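Local coordinates for protein probable enoyl-CoA hydratase/isomerase (Mycobacterium abscessus, PDB 3SWX) that probably acts as an enoyl-CoA hydratase or isomerase of the crotonase family, working on the acyl chain of coenzyme A thioesters, at residues 111-115 / 116-120; 127-130 / 131-135; 144-147 / 148-152. All coordinates share one frame; numbering follows the deposited sequence.

Contact 1 of 3, residues 111-115 / 116-120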
loop_
_atom_site.group_PDB
_atom_site.type_symbol
_atom_site.label_atom_id
_atom_site.label_comp_id
_atom_site.label_asym_id
_atom_site.label_seq_id
_atom_site.Cartn_x
_atom_site.Cartn_y
_atom_site.Cartn_z
ATOM N N GLY B 111 9.750 10.915 21.439
ATOM C CA GLY B 111 11.088 11.474 21.186
ATOM C C GLY B 111 11.671 10.966 19.877
ATOM O O GLY B 111 10.933 10.617 18.953
ATOM N N LYS B 112 12.992 10.901 19.797
ATOM C CA LYS B 112 13.655 10.374 18.592
ATOM C C LYS B 112 13.497 8.876 18.401
ATOM O O LYS B 112 13.718 8.056 19.327
ATOM C CB LYS B 112 15.139 10.726 18.587
ATOM C CG LYS B 112 15.355 12.223 18.471
ATOM C CD LYS B 112 16.829 12.568 18.309
ATOM C CE LYS B 112 17.029 14.061 18.100
ATOM N NZ LYS B 112 18.428 14.298 17.661
ATOM N N VAL B 113 13.108 8.525 17.187
ATOM C CA VAL B 113 13.017 7.162 16.759
ATOM C C VAL B 113 14.002 7.073 15.581
ATOM O O VAL B 113 13.684 7.499 14.440
ATOM C CB VAL B 113 11.574 6.818 16.334
ATOM C CG1 VAL B 113 11.479 5.363 15.856
ATOM C CG2 VAL B 113 10.592 7.066 17.493
ATOM N N LEU B 114 15.214 6.580 15.849
ATOM C CA LEU B 114 16.225 6.524 14.809
ATOM C C LEU B 114 16.417 5.116 14.295
ATOM O O LEU B 114 16.302 4.167 15.055
ATOM C CB LEU B 114 17.570 7.048 15.313
ATOM C CG LEU B 114 17.565 8.404 16.026
ATOM C CD1 LEU B 114 18.966 8.702 16.625
ATOM C CD2 LEU B 114 17.104 9.483 15.082
ATOM N N THR B 115 16.750 5.023 13.006
ATOM C CA THR B 115 17.250 3.819 12.369
ATOM C C THR B 115 16.433 2.562 12.742
ATOM O O THR B 115 15.284 2.401 12.312
ATOM C CB THR B 115 18.787 3.654 12.657
ATOM O OG1 THR B 115 19.010 3.544 14.065
ATOM C CG2 THR B 115 19.587 4.846 12.127
ATOM N N LEU B 116 17.011 1.705 13.582
ATOM C CA LEU B 116 16.377 0.442 13.981
ATOM C C LEU B 116 15.047 0.638 14.686
ATOM O O LEU B 116 14.195 -0.250 14.657
ATOM C CB LEU B 116 17.293 -0.367 14.898
ATOM C CG LEU B 116 18.415 -1.174 14.287
ATOM C CD1 LEU B 116 19.175 -1.867 15.447
ATOM C CD2 LEU B 116 17.894 -2.204 13.265
ATOM N N GLY B 117 14.865 1.794 15.320
ATOM C CA GLY B 117 13.600 2.113 15.977
ATOM C C GLY B 117 12.419 2.197 15.018
ATOM O O GLY B 117 11.322 1.752 15.324
ATOM N N ILE B 118 12.650 2.834 13.876
ATOM C CA ILE B 118 11.660 2.924 12.794
ATOM C C ILE B 118 11.300 1.513 12.359
ATOM O O ILE B 118 10.127 1.177 12.176
ATOM C CB ILE B 118 12.205 3.693 11.575
ATOM C CG1 ILE B 118 12.508 5.160 11.937
ATOM C CG2 ILE B 118 11.197 3.676 10.452
ATOM C CD1 ILE B 118 13.088 6.012 10.784
ATOM N N GLU B 119 12.325 0.675 12.269
ATOM C CA GLU B 119 12.177 -0.690 11.792
ATOM C C GLU B 119 11.473 -1.593 12.809
ATOM O O GLU B 119 10.737 -2.512 12.417
ATOM C CB GLU B 119 13.541 -1.222 11.350
ATOM C CG GLU B 119 14.000 -0.545 10.057
ATOM C CD GLU B 119 15.400 -0.937 9.626
ATOM O OE1 GLU B 119 15.575 -1.341 8.460
ATOM O OE2 GLU B 119 16.327 -0.850 10.465
ATOM N N LEU B 120 11.643 -1.299 14.100
ATOM C CA LEU B 120 10.873 -1.991 15.154
ATOM C C LEU B 120 9.402 -1.690 15.033
ATOM O O LEU B 120 8.575 -2.588 15.110
ATOM C CB LEU B 120 11.329 -1.565 16.548
ATOM C CG LEU B 120 12.426 -2.367 17.207
ATOM C CD1 LEU B 120 12.664 -1.856 18.651
ATOM C CD2 LEU B 120 12.039 -3.873 17.210
#
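Leu114 O and Gly117 N make the main backbone bond where strand 112-114 gives way to helix 116-123. Gly117 N donates to Leu114 O at 2.8 Å, with an N-H...O angle of 152°, and this bond closes the turn that carries the chain into the helix. Thr115 O faces two further amides, but both bonds are weak: one is bent, from Ile118 N at 3.1 Å, and the other is long, from Glu119 N at 3.4 Å.

The apolar part rests on Val113. Its CG1 is anti to the backbone N (chi1 179°) and is thereby laid against the helix backbone, 3.4 Å from Gly117 C, where the glycine places no side chain of its own. The same methyl lies 4.1 Å from CG1 of Ile118, which also comes within 3.6 Å of Val113 O. The axes of strand 112-114 and the helical segment 116-120 come within 6.0 Å, at 92°, so the chain turns squarely at Thr115.

The polar end of Glu119 reaches outside this corner, OE1 accepting from Gly148 N and Ala150 N. In crotonase relatives the first turn of the corresponding helix supplies a backbone N-H to the oxyanion hole, and the N-H groups here probably occupy that place.

Contact 2 of 3, residues 127-130 / 131-135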
loop_
_atom_site.group_PDB
_atom_site.type_symbol
_atom_site.label_atom_id
_atom_site.label_comp_id
_atom_site.label_asym_id
_atom_site.label_seq_id
_atom_site.Cartn_x
_atom_site.Cartn_y
_atom_site.Cartn_z
ATOM N N VAL B 127 1.144 0.904 15.909
ATOM C CA VAL B 127 2.142 1.854 16.385
ATOM C C VAL B 127 1.416 3.086 16.893
ATOM O O VAL B 127 0.585 3.674 16.178
ATOM C CB VAL B 127 3.174 2.246 15.287
ATOM C CG1 VAL B 127 4.175 3.311 15.798
ATOM C CG2 VAL B 127 3.931 1.014 14.772
ATOM N N ILE B 128 1.730 3.462 18.129
ATOM C CA ILE B 128 1.178 4.650 18.744
ATOM C C ILE B 128 2.327 5.591 19.051
ATOM O O ILE B 128 3.324 5.170 19.663
ATOM C CB ILE B 128 0.472 4.326 20.070
ATOM C CG1 ILE B 128 -0.568 3.220 19.877
ATOM C CG2 ILE B 128 -0.127 5.614 20.673
ATOM C CD1 ILE B 128 -1.725 3.585 18.933
ATOM N N ALA B 129 2.163 6.858 18.657
ATOM C CA ALA B 129 3.136 7.906 18.948
ATOM C C ALA B 129 2.567 8.992 19.871
ATOM O O ALA B 129 1.385 9.350 19.761
ATOM C CB ALA B 129 3.623 8.530 17.631
ATOM N N ASP B 130 3.380 9.520 20.794
ATOM C CA ASP B 130 3.001 10.763 21.439
ATOM C C ASP B 130 3.412 11.914 20.509
ATOM O O ASP B 130 4.178 11.714 19.562
ATOM C CB ASP B 130 3.487 10.885 22.920
ATOM C CG ASP B 130 4.875 11.501 23.079
ATOM O OD1 ASP B 130 5.633 11.639 22.092
ATOM O OD2 ASP B 130 5.208 11.847 24.235
ATOM N N GLU B 131 2.890 13.111 20.781
ATOM C CA GLU B 131 3.100 14.265 19.891
ATOM C C GLU B 131 4.566 14.692 19.693
ATOM O O GLU B 131 4.879 15.417 18.738
ATOM C CB GLU B 131 2.223 15.451 20.330
ATOM C CG GLU B 131 2.369 15.853 21.789
ATOM C CD GLU B 131 1.317 16.872 22.245
ATOM O OE1 GLU B 131 0.855 17.673 21.391
ATOM O OE2 GLU B 131 0.971 16.865 23.458
ATOM N N THR B 132 5.473 14.238 20.554
ATOM C CA THR B 132 6.885 14.607 20.428
ATOM C C THR B 132 7.661 13.705 19.474
ATOM O O THR B 132 8.795 14.002 19.169
ATOM C CB THR B 132 7.642 14.540 21.786
ATOM O OG1 THR B 132 7.807 13.167 22.181
ATOM C CG2 THR B 132 6.893 15.287 22.869
ATOM N N ALA B 133 7.092 12.586 19.036
ATOM C CA ALA B 133 7.874 11.617 18.266
ATOM C C ALA B 133 8.455 12.247 16.999
ATOM O O ALA B 133 7.738 12.904 16.253
ATOM C CB ALA B 133 7.036 10.400 17.909
ATOM N N THR B 134 9.763 12.090 16.795
ATOM C CA THR B 134 10.372 12.323 15.474
ATOM C C THR B 134 11.109 11.073 14.984
ATOM O O THR B 134 11.463 10.196 15.779
ATOM C CB THR B 134 11.343 13.506 15.447
ATOM O OG1 THR B 134 12.447 13.219 16.295
ATOM C CG2 THR B 134 10.670 14.798 15.868
ATOM N N PHE B 135 11.350 11.014 13.676
ATOM C CA PHE B 135 11.898 9.823 13.016
ATOM C C PHE B 135 13.016 10.180 12.025
ATOM O O PHE B 135 12.909 11.154 11.280
ATOM C CB PHE B 135 10.792 9.079 12.250
ATOM C CG PHE B 135 9.592 8.733 13.090
ATOM C CD1 PHE B 135 8.591 9.667 13.307
ATOM C CD2 PHE B 135 9.452 7.475 13.646
ATOM C CE1 PHE B 135 7.500 9.363 14.090
ATOM C CE2 PHE B 135 8.347 7.159 14.423
ATOM C CZ PHE B 135 7.371 8.103 14.646
#
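Asp130 OD1 takes two bonds from Thr132, one from the hydroxyl and one from the backbone amide, forming an Asx turn superposed on the type I beta turn Asp130-Ala133. Thr132 OG1 donates at 2.7 Å to the syn lone pair of Asp130 OD1. Thr132 N reaches the same OD1 at 3.0 Å from well above the carboxylate plane (62° out of it), so the two donors come from different directions. Asp130 chi1 of 89° sets CG between the backbone N and the carbonyl carbon, bringing the carboxylate over the turn.

The turn itself is closed by Ala133 N, which donates to Asp130 O at 3.1 Å in a nearly straight bond (171°). Neighbouring segments pin both partners of the Asx turn: Asp130 OD2 accepts from Gly191 N, and Thr132 OG1 accepts from Gly111 N while giving its own proton to Asp130. Glu131, at the solvent-exposed corner, directs OE2 to Val190 N.

Through this reversal the chain leaves strand 126-130 of the six-stranded sheet and enters strand 134-136 of the small three-stranded one. Under the turn lies a buried apolar patch against Val109, in which the methyls of Ala129 and Ala133 meet, CB to CB, at 3.9 Å.

Contact 3 of 3, residues 144-147 / 148-152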
loop_
_atom_site.group_PDB
_atom_site.type_symbol
_atom_site.label_atom_id
_atom_site.label_comp_id
_atom_site.label_asym_id
_atom_site.label_seq_id
_atom_site.Cartn_x
_atom_site.Cartn_y
_atom_site.Cartn_z
ATOM N N ILE B 144 26.098 3.236 5.340
ATOM C CA ILE B 144 25.433 1.950 5.164
ATOM C C ILE B 144 24.011 2.179 4.641
ATOM O O ILE B 144 23.779 3.117 3.880
ATOM C CB ILE B 144 25.514 1.090 6.467
ATOM C CG1 ILE B 144 24.887 1.810 7.671
ATOM C CG2 ILE B 144 26.988 0.749 6.760
ATOM C CD1 ILE B 144 24.481 0.886 8.854
ATOM N N TYR B 145 23.063 1.312 5.007
ATOM C CA TYR B 145 21.675 1.459 4.573
ATOM C C TYR B 145 20.784 0.759 5.606
ATOM O O TYR B 145 21.305 0.056 6.495
ATOM C CB TYR B 145 21.489 0.887 3.149
ATOM C CG TYR B 145 21.203 -0.597 3.118
ATOM C CD1 TYR B 145 22.116 -1.507 3.658
ATOM C CD2 TYR B 145 20.032 -1.100 2.551
ATOM C CE1 TYR B 145 21.862 -2.875 3.657
ATOM C CE2 TYR B 145 19.776 -2.485 2.528
ATOM C CZ TYR B 145 20.692 -3.362 3.097
ATOM O OH TYR B 145 20.476 -4.726 3.097
ATOM N N PRO B 146 19.460 0.951 5.514
ATOM C CA PRO B 146 18.566 0.259 6.449
ATOM C C PRO B 146 18.526 -1.252 6.232
ATOM O O PRO B 146 18.083 -1.735 5.182
ATOM C CB PRO B 146 17.178 0.876 6.166
ATOM C CG PRO B 146 17.428 2.039 5.240
ATOM C CD PRO B 146 18.710 1.742 4.527
ATOM N N PHE B 147 18.937 -2.003 7.241
ATOM C CA PHE B 147 18.981 -3.449 7.087
ATOM C C PHE B 147 18.112 -4.226 8.072
ATOM O O PHE B 147 18.285 -5.425 8.238
ATOM C CB PHE B 147 20.427 -3.926 7.093
ATOM C CG PHE B 147 21.150 -3.696 8.376
ATOM C CD1 PHE B 147 21.375 -4.749 9.254
ATOM C CD2 PHE B 147 21.663 -2.449 8.680
ATOM C CE1 PHE B 147 22.080 -4.552 10.430
ATOM C CE2 PHE B 147 22.359 -2.242 9.840
ATOM C CZ PHE B 147 22.568 -3.295 10.722
ATOM N N GLY B 148 17.127 -3.545 8.646
ATOM C CA GLY B 148 16.185 -4.156 9.616
ATOM C C GLY B 148 14.766 -4.305 9.082
ATOM O O GLY B 148 13.807 -4.472 9.857
ATOM N N GLY B 149 14.618 -4.235 7.758
ATOM C CA GLY B 149 13.318 -4.391 7.112
ATOM C C GLY B 149 12.653 -3.148 6.530
ATOM O O GLY B 149 11.638 -3.284 5.817
ATOM N N ALA B 150 13.182 -1.946 6.807
ATOM C CA ALA B 150 12.592 -0.720 6.239
ATOM C C ALA B 150 12.489 -0.811 4.717
ATOM O O ALA B 150 11.543 -0.321 4.129
ATOM C CB ALA B 150 13.416 0.571 6.638
ATOM N N THR B 151 13.479 -1.425 4.073
ATOM C CA THR B 151 13.488 -1.488 2.611
ATOM C C THR B 151 12.293 -2.256 2.065
ATOM O O THR B 151 11.833 -1.972 0.958
ATOM C CB THR B 151 14.767 -2.120 2.069
ATOM O OG1 THR B 151 14.969 -3.404 2.683
ATOM C CG2 THR B 151 15.977 -1.179 2.333
ATOM N N ILE B 152 11.766 -3.174 2.870
ATOM C CA ILE B 152 10.640 -4.017 2.493
ATOM C C ILE B 152 9.328 -3.373 2.963
ATOM O O ILE B 152 8.405 -3.191 2.177
ATOM C CB ILE B 152 10.758 -5.433 3.120
ATOM C CG1 ILE B 152 12.020 -6.126 2.627
ATOM C CG2 ILE B 152 9.480 -6.291 2.824
ATOM C CD1 ILE B 152 12.481 -7.309 3.496
HETATM O O HOH W 1 15.790 -3.023 5.254
#
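Pro146 and Thr151 meet in a local, largely water-mediated contact at the point where the long loop after strand 134-136 turns into helix 150-158, on a face that packs against a second subunit. The direct contacts between the two segments are packing, and a bound water supplies the polar links. Water 1 donates to Pro146 O at 2.6 Å and accepts from Thr151 N at 3.0 Å; a weak bond from Gly149 N, also 3.0 Å, adds a third attachment. The water thus joins a loop carbonyl to amides at the start of the helix.

Gly149 holds the N-cap position, and Ile152 N donates to Gly149 O at 3.0 Å. With phi at 107°, a CB on this residue would jam against the carbonyl O of Gly148, so the backbone here calls for a glycine.

Beside the water-mediated links lies van der Waals packing, mostly of carbon on carbon. Pro146 CB meets Ala150 CB at 3.8 Å. Thr151 chi1, 54°, sets CG2 anti to its carbonyl carbon; from there the methyl lies 3.6 Å from Pro146 O and 4.0 Å from Tyr145 CE2. The Tyr145 and Thr151 side chains cross at about a right angle, and the methyl meets the ring obliquely.

The polar ends point to the neighbouring subunit: Tyr145 OH bonds Leu234 O, and Thr151 OG1 bonds Asn218 OD1, both of the second subunit. Phe147 also packs on Val238 of that chain.

Water and the carboxylate of Glu119 therefore divide the work of engaging the amides at this helix start, and the hydroxyls of Tyr145 and Thr151 tie the loop and the helix start to the adjoining subunit of the three-chain assembly.

The three contacts follow one another in series along the chain, with no overlap in sequence, and all belong to the crotonase-fold part of the chain. Contacts 1 and 2 have centres about 10 Å apart and share the three-stranded sheet, strand 112-114 running parallel to strand 134-136: Val113 N lies 2.7 Å from Thr134 O. Helix 116-123 leads from contact 1 into strand 126-130 of contact 2. Contact 3 lies about 12 Å from contact 1, centre to centre, and is reached by Glu119. Contacts 2 and 3 do not touch, their centres being about 20 Å apart. Contact 1 therefore bridges the sheet region and the loop-helix segment that meets the second subunit.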